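Local coordinates for uncharacterized protein YacP (Bacillus subtilis, PDB 5MQ8) that acts as an endoribonuclease (Rae1) that takes part in ribosome-dependent mRNA decay, at residues E107-A110 and I111-Q114; L5-G8 and Y9-I12; S154-V157 and L158-E162. One frame throughout, in Å; residues are numbered along the deposited sequence.

Interaction 1: residues E107-A110 and I111-Q114; sequences EQWA and IFGQ
Trp109 and Phe112 lie side by side and point the same way, and their meeting is the tight part of this turn. The CB of Trp109 sits 3.4 Å from CD2 of Phe112, while CE2 of Phe112 comes within 3.9 Å of CG of Trp109. The rings are nearly parallel, their planes 24° apart, yet slid so far that they barely overlap: the centroid of the phenyl ring is 5.7 Å from that of the five-membered indole ring. Each CG is anti to its own carbonyl carbon (chi1 -68° and -67°); with Trp109 in the left-handed backbone region and Phe112 on the turn, the rings end up next to each other. Ile111 fits the corner between them. Its CG2 lies near the edge of the indole and over one face of the phenyl ring, offset toward the rim, and its branched side chain continues onto Ile98 and Val100 of strand 98-101. Ala110 to Gly113 form a 3-10 turn, entered from Trp109, in the connection between strands 98-101 and 117-119 of the parallel sheet of this PIN-like NYN domain. Its i to i+3 bonds follow: Phe112 N donates to Trp109 O at 3.1 Å, and Gly113 N to Ala110 O at 3.2 Å. The indole of Trp109 suits the buried side: its carbon atoms pack on Val100 and Ile84 while NE1 donates to Asp104. The other side is looser and exposed. Here the small Ala110 turns its CB away, and Gly113 adds no bulk. Gln114, long enough to fold back, sends NE2 to Ala110 O at 3.1 Å in a weak bond, giving that carbonyl a second donor. Gln114 NE2 also donates to Glu85, and Gln114 OE1 accepts from Gln89, both on helix 80-90.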
loop_
_atom_site.group_PDB
_atom_site.type_symbol
_atom_site.label_atom_id
_atom_site.label_comp_id
_atom_site.label_asym_id
_atom_site.label_seq_id
_atom_site.Cartn_x
_atom_site.Cartn_y
_atom_site.Cartn_z
ATOM N N GLU A 107 -28.174 -27.256 0.462
ATOM C CA GLU A 107 -27.503 -28.335 -0.258
ATOM C C GLU A 107 -27.207 -29.509 0.647
ATOM O O GLU A 107 -27.260 -29.386 1.872
ATOM C CB GLU A 107 -26.226 -27.834 -0.965
ATOM C CG GLU A 107 -26.450 -26.779 -2.043
ATOM C CD GLU A 107 -27.292 -27.151 -3.243
ATOM O OE1 GLU A 107 -27.770 -26.217 -3.917
ATOM O OE2 GLU A 107 -27.461 -28.357 -3.534
ATOM N N GLN A 108 -26.898 -30.653 0.037
ATOM C CA GLN A 108 -26.600 -31.894 0.746
ATOM C C GLN A 108 -25.401 -31.815 1.662
ATOM O O GLN A 108 -25.477 -32.318 2.785
ATOM C CB GLN A 108 -26.434 -33.066 -0.233
ATOM C CG GLN A 108 -27.721 -33.827 -0.601
ATOM C CD GLN A 108 -28.852 -33.804 0.413
ATOM O OE1 GLN A 108 -29.663 -32.870 0.452
ATOM N NE2 GLN A 108 -28.925 -34.824 1.258
ATOM N N TRP A 109 -24.290 -31.183 1.192
ATOM C CA TRP A 109 -23.029 -31.061 1.939
ATOM C C TRP A 109 -22.576 -32.438 2.444
ATOM O O TRP A 109 -22.261 -32.604 3.620
ATOM C CB TRP A 109 -23.133 -30.002 3.059
ATOM C CG TRP A 109 -23.268 -28.613 2.511
ATOM C CD1 TRP A 109 -24.415 -27.883 2.405
ATOM C CD2 TRP A 109 -22.242 -27.852 1.851
ATOM N NE1 TRP A 109 -24.165 -26.699 1.754
ATOM C CE2 TRP A 109 -22.841 -26.660 1.385
ATOM C CE3 TRP A 109 -20.863 -28.056 1.621
ATOM C CZ2 TRP A 109 -22.118 -25.685 0.679
ATOM C CZ3 TRP A 109 -20.144 -27.081 0.938
ATOM C CH2 TRP A 109 -20.772 -25.917 0.466
ATOM N N ALA A 110 -22.576 -33.433 1.532
ATOM C CA ALA A 110 -22.195 -34.831 1.792
ATOM C C ALA A 110 -20.798 -34.977 2.404
ATOM O O ALA A 110 -20.567 -35.924 3.152
ATOM C CB ALA A 110 -22.297 -35.645 0.513
ATOM N N ILE A 111 -19.891 -34.004 2.138
ATOM C CA ILE A 111 -18.523 -33.982 2.656
ATOM C C ILE A 111 -18.465 -33.884 4.198
ATOM O O ILE A 111 -17.466 -34.299 4.793
ATOM C CB ILE A 111 -17.684 -32.877 1.950
ATOM C CG1 ILE A 111 -16.165 -33.150 2.095
ATOM C CG2 ILE A 111 -18.086 -31.447 2.387
ATOM C CD1 ILE A 111 -15.339 -31.954 2.353
ATOM N N PHE A 112 -19.534 -33.368 4.845
ATOM C CA PHE A 112 -19.560 -33.229 6.299
ATOM C C PHE A 112 -19.756 -34.576 7.025
ATOM O O PHE A 112 -19.635 -34.642 8.254
ATOM C CB PHE A 112 -20.573 -32.163 6.738
ATOM C CG PHE A 112 -20.185 -30.759 6.329
ATOM C CD1 PHE A 112 -18.869 -30.316 6.454
ATOM C CD2 PHE A 112 -21.140 -29.864 5.862
ATOM C CE1 PHE A 112 -18.509 -29.030 6.060
ATOM C CE2 PHE A 112 -20.781 -28.569 5.474
ATOM C CZ PHE A 112 -19.469 -28.160 5.580
ATOM N N GLY A 113 -20.006 -35.630 6.244
ATOM C CA GLY A 113 -20.103 -37.008 6.710
ATOM C C GLY A 113 -18.859 -37.792 6.325
ATOM O O GLY A 113 -18.812 -39.008 6.508
ATOM N N GLN A 114 -17.839 -37.096 5.777
ATOM C CA GLN A 114 -16.572 -37.681 5.322
ATOM C C GLN A 114 -15.333 -37.084 6.039
ATOM O O GLN A 114 -14.235 -37.047 5.461
ATOM C CB GLN A 114 -16.431 -37.541 3.792
ATOM C CG GLN A 114 -17.382 -38.412 2.990
ATOM C CD GLN A 114 -17.489 -37.938 1.567
ATOM O OE1 GLN A 114 -16.564 -38.079 0.761
ATOM N NE2 GLN A 114 -18.634 -37.378 1.221
#

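Interaction 2: residues L5-G8 and Y9-I12; sequences LVDG and YNMI
Asp7 caps the helix by accepting from the backbone N-H of Asn10, at the junction where strand 3-7, in the middle of the parallel sheet, gives way to helix 8-14. An aspartate at the end of the first strand is a hallmark of PIN-family nucleases, in which it belongs to the acidic metal site, and Asp7 is consistent with that role. Tyr9 comes first on the second segment: its backbone N-H donates to a water at 2.9 Å, which in turn donates to OD1 of Asp7, so the carboxylate serves this early turn indirectly too. The large ring of Tyr9 leads away from the strand, onto Leu56. At Asn10 the capping is direct but weak, from N to Asp7 OD1 at 3.3 Å. The Asp7 CG stands anti to its backbone N (chi1 178°), beside the carbonyl carbon, and this swings the carboxylate over the start of the helix, where OD2 is 3.4 Å from CB of Asn10. Two side-chain oxygens find partners outside: Asp7 OD2 at Thr102 OG1 and Asn10 OD1 at Ser103 N. Next, Met11 N donates to Asp7 O at 3.2 Å, an ordinary helical bond. The flexible side chain of Met11 bends at chi2 and chi3 and crosses Val6 at about a right angle, with CG 3.6 Å from Val6 CG1; both lean on Leu124 of helix 121-145. Last comes Ile12, whose side chain packs into helix 23-44 on Phe26 and Ala29. Its N donates to Gly8 O at 3.2 Å, and its CG1 lies 3.4 Å from that same oxygen.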
loop_
_atom_site.group_PDB
_atom_site.type_symbol
_atom_site.label_atom_id
_atom_site.label_comp_id
_atom_site.label_asym_id
_atom_site.label_seq_id
_atom_site.Cartn_x
_atom_site.Cartn_y
_atom_site.Cartn_z
ATOM N N LEU A 5 -11.562 -24.912 2.351
ATOM C CA LEU A 5 -12.359 -24.927 1.119
ATOM C C LEU A 5 -13.497 -23.966 1.381
ATOM O O LEU A 5 -14.214 -24.120 2.367
ATOM C CB LEU A 5 -12.872 -26.352 0.791
ATOM C CG LEU A 5 -11.805 -27.456 0.607
ATOM C CD1 LEU A 5 -12.444 -28.802 0.273
ATOM C CD2 LEU A 5 -10.815 -27.108 -0.489
ATOM N N VAL A 6 -13.592 -22.914 0.570
ATOM C CA VAL A 6 -14.535 -21.827 0.790
ATOM C C VAL A 6 -15.690 -21.813 -0.207
ATOM O O VAL A 6 -15.465 -21.814 -1.415
ATOM C CB VAL A 6 -13.792 -20.438 0.827
ATOM C CG1 VAL A 6 -14.752 -19.290 1.151
ATOM C CG2 VAL A 6 -12.622 -20.446 1.812
ATOM N N ASP A 7 -16.933 -21.737 0.317
ATOM C CA ASP A 7 -18.129 -21.580 -0.502
ATOM C C ASP A 7 -18.198 -20.069 -0.742
ATOM O O ASP A 7 -18.705 -19.317 0.103
ATOM C CB ASP A 7 -19.367 -22.102 0.257
ATOM C CG ASP A 7 -20.727 -21.984 -0.433
ATOM O OD1 ASP A 7 -20.820 -21.278 -1.466
ATOM O OD2 ASP A 7 -21.715 -22.525 0.115
ATOM N N GLY A 8 -17.604 -19.653 -1.859
ATOM C CA GLY A 8 -17.468 -18.266 -2.278
ATOM C C GLY A 8 -18.745 -17.450 -2.308
ATOM O O GLY A 8 -18.790 -16.360 -1.730
ATOM N N TYR A 9 -19.780 -17.962 -2.994
ATOM C CA TYR A 9 -21.083 -17.281 -3.094
ATOM C C TYR A 9 -21.722 -17.089 -1.713
ATOM O O TYR A 9 -22.267 -16.022 -1.442
ATOM C CB TYR A 9 -22.049 -18.029 -4.047
ATOM C CG TYR A 9 -23.392 -17.345 -4.178
ATOM C CD1 TYR A 9 -23.519 -16.141 -4.871
ATOM C CD2 TYR A 9 -24.522 -17.852 -3.539
ATOM C CE1 TYR A 9 -24.749 -15.485 -4.969
ATOM C CE2 TYR A 9 -25.756 -17.197 -3.618
ATOM C CZ TYR A 9 -25.865 -16.023 -4.349
ATOM O OH TYR A 9 -27.079 -15.390 -4.456
ATOM N N ASN A 10 -21.638 -18.108 -0.850
ATOM C CA ASN A 10 -22.180 -18.035 0.498
ATOM C C ASN A 10 -21.542 -16.922 1.321
ATOM O O ASN A 10 -22.269 -16.234 2.046
ATOM C CB ASN A 10 -22.062 -19.368 1.223
ATOM C CG ASN A 10 -22.820 -19.409 2.526
ATOM O OD1 ASN A 10 -22.236 -19.405 3.615
ATOM N ND2 ASN A 10 -24.143 -19.431 2.438
ATOM N N MET A 11 -20.193 -16.743 1.217
ATOM C CA MET A 11 -19.469 -15.685 1.943
ATOM C C MET A 11 -19.951 -14.343 1.476
ATOM O O MET A 11 -20.245 -13.483 2.302
ATOM C CB MET A 11 -17.931 -15.791 1.775
ATOM C CG MET A 11 -17.317 -17.061 2.336
ATOM S SD MET A 11 -17.744 -17.482 4.051
ATOM C CE MET A 11 -18.820 -18.875 3.791
ATOM N N ILE A 12 -20.058 -14.175 0.153
ATOM C CA ILE A 12 -20.509 -12.952 -0.511
ATOM C C ILE A 12 -21.868 -12.484 0.042
ATOM O O ILE A 12 -21.988 -11.331 0.429
ATOM C CB ILE A 12 -20.490 -13.103 -2.056
ATOM C CG1 ILE A 12 -19.041 -13.053 -2.593
ATOM C CG2 ILE A 12 -21.370 -12.029 -2.734
ATOM C CD1 ILE A 12 -18.860 -13.390 -4.104
HETATM O O HOH W 1 -19.872 -20.556 -4.249
#

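Interaction 3: residues S154-V157 and L158-E162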
loop_
_atom_site.group_PDB
_atom_site.type_symbol
_atom_site.label_atom_id
_atom_site.label_comp_id
_atom_site.label_asym_id
_atom_site.label_seq_id
_atom_site.Cartn_x
_atom_site.Cartn_y
_atom_site.Cartn_z
ATOM N N SER A 154 3.748 3.557 0.744
ATOM C CA SER A 154 3.377 4.971 0.719
ATOM C C SER A 154 3.001 5.407 -0.688
ATOM O O SER A 154 2.057 6.180 -0.841
ATOM C CB SER A 154 4.511 5.843 1.247
ATOM O OG SER A 154 4.731 5.569 2.621
ATOM N N GLU A 155 3.721 4.903 -1.702
ATOM C CA GLU A 155 3.440 5.171 -3.103
ATOM C C GLU A 155 2.056 4.623 -3.490
ATOM O O GLU A 155 1.318 5.302 -4.194
ATOM C CB GLU A 155 4.554 4.613 -4.016
ATOM C CG GLU A 155 4.440 5.051 -5.471
ATOM C CD GLU A 155 4.278 6.537 -5.767
ATOM O OE1 GLU A 155 4.771 7.376 -4.978
ATOM O OE2 GLU A 155 3.675 6.860 -6.813
ATOM N N GLU A 156 1.689 3.441 -2.976
ATOM C CA GLU A 156 0.365 2.849 -3.205
ATOM C C GLU A 156 -0.740 3.624 -2.447
ATOM O O GLU A 156 -1.818 3.824 -3.000
ATOM C CB GLU A 156 0.365 1.344 -2.874
ATOM C CG GLU A 156 -0.759 0.576 -3.529
ATOM C CD GLU A 156 -0.815 0.666 -5.044
ATOM O OE1 GLU A 156 -1.885 1.049 -5.559
ATOM O OE2 GLU A 156 0.205 0.389 -5.713
ATOM N N VAL A 157 -0.456 4.094 -1.212
ATOM C CA VAL A 157 -1.373 4.937 -0.419
ATOM C C VAL A 157 -1.652 6.229 -1.234
ATOM O O VAL A 157 -2.814 6.596 -1.444
ATOM C CB VAL A 157 -0.805 5.266 1.001
ATOM C CG1 VAL A 157 -1.596 6.387 1.693
ATOM C CG2 VAL A 157 -0.759 4.024 1.885
ATOM N N LEU A 158 -0.573 6.883 -1.704
ATOM C CA LEU A 158 -0.635 8.107 -2.493
ATOM C C LEU A 158 -1.428 7.924 -3.791
ATOM O O LEU A 158 -2.267 8.772 -4.095
ATOM C CB LEU A 158 0.779 8.677 -2.749
ATOM C CG LEU A 158 0.859 10.073 -3.361
ATOM C CD1 LEU A 158 0.033 11.093 -2.544
ATOM C CD2 LEU A 158 2.319 10.546 -3.461
ATOM N N LYS A 159 -1.193 6.810 -4.522
ATOM C CA LYS A 159 -1.933 6.472 -5.742
ATOM C C LYS A 159 -3.439 6.351 -5.476
ATOM O O LYS A 159 -4.229 6.865 -6.267
ATOM C CB LYS A 159 -1.410 5.186 -6.371
ATOM C CG LYS A 159 -0.199 5.372 -7.277
ATOM C CD LYS A 159 0.286 4.022 -7.789
ATOM C CE LYS A 159 0.360 3.919 -9.299
ATOM N NZ LYS A 159 0.776 2.559 -9.749
ATOM N N THR A 160 -3.828 5.711 -4.351
ATOM C CA THR A 160 -5.220 5.556 -3.925
ATOM C C THR A 160 -5.862 6.935 -3.624
ATOM O O THR A 160 -7.027 7.151 -3.974
ATOM C CB THR A 160 -5.317 4.595 -2.727
ATOM O OG1 THR A 160 -4.582 3.404 -3.009
ATOM C CG2 THR A 160 -6.754 4.220 -2.391
ATOM N N PHE A 161 -5.104 7.843 -2.970
ATOM C CA PHE A 161 -5.557 9.200 -2.619
ATOM C C PHE A 161 -5.838 10.007 -3.890
ATOM O O PHE A 161 -6.848 10.696 -3.970
ATOM C CB PHE A 161 -4.519 9.920 -1.723
ATOM C CG PHE A 161 -4.794 11.383 -1.441
ATOM C CD1 PHE A 161 -5.704 11.761 -0.458
ATOM C CD2 PHE A 161 -4.117 12.383 -2.134
ATOM C CE1 PHE A 161 -5.950 13.116 -0.188
ATOM C CE2 PHE A 161 -4.368 13.735 -1.871
ATOM C CZ PHE A 161 -5.284 14.092 -0.900
ATOM N N GLU A 162 -4.945 9.898 -4.875
ATOM C CA GLU A 162 -5.050 10.587 -6.152
ATOM C C GLU A 162 -6.178 10.017 -7.010
ATOM O O GLU A 162 -6.885 10.793 -7.652
ATOM C CB GLU A 162 -3.720 10.553 -6.895
ATOM C CG GLU A 162 -2.647 11.378 -6.210
ATOM C CD GLU A 162 -1.243 11.156 -6.740
ATOM O OE1 GLU A 162 -0.977 10.079 -7.317
ATOM O OE2 GLU A 162 -0.400 12.062 -6.570
HETATM O O HOH W 2 -4.466 1.748 -5.174
#
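The flat carboxylates belong to Glu155 and Glu156, whose side chains cross that of Lys159 obliquely, each bringing one oxygen alongside its methylenes. OE2 of Glu155 lies 4.2 Å from Lys159 CG, and OE2 of Glu156 as far from Lys159 CD. Neither is a salt bridge: Lys159 NZ stays 4.6 Å from Glu156 OE2 and 6.0 Å from Glu155 OE2, so any attraction is probably weak and without direct contact. Glu155 is engaged by the second subunit instead, OE1 by Asn66 and OE2 by a salt bridge to Arg68. OE1 of Glu156 accepts from a water that also donates to Thr160 OG1. That hydroxyl stands beside its own backbone N (chi1 -49°) and donates to Glu156 O at 2.8 Å, while Thr160 N reaches the same oxygen from the opposite face of the carbonyl plane. Threonine is accommodated because its hydroxyl donates four residues back besides accepting from the water. Helix 151-165 packs on the second subunit: Val157 touches Leu153 of the equivalent helix, Ser154 packs on Glu39 and Glu162 OE2 bonds to Ser42 of the partner's helix 23-44, and Leu158 and Glu162 meet Arg68, before its strand 70-73.

Read from the N terminus, the contacts come in series, and none nests within or crosses another. Each joins consecutive segments, so none closes a long loop. Interaction 2 comes first, where the central strand 3-7 passes into helix 8-14. Interaction 1 follows in the connection between strands 98-101 and 117-119, near one edge of the sheet. The two meet directly: CZ2 of Trp109 packs 3.2 Å from OD2 of Asp7, bringing the later turn against the end of the first strand. Interaction 3 lies late in the chain, across the chain's centre from interaction 1, with about 45 Å between their centres; it joins the fold to the second subunit.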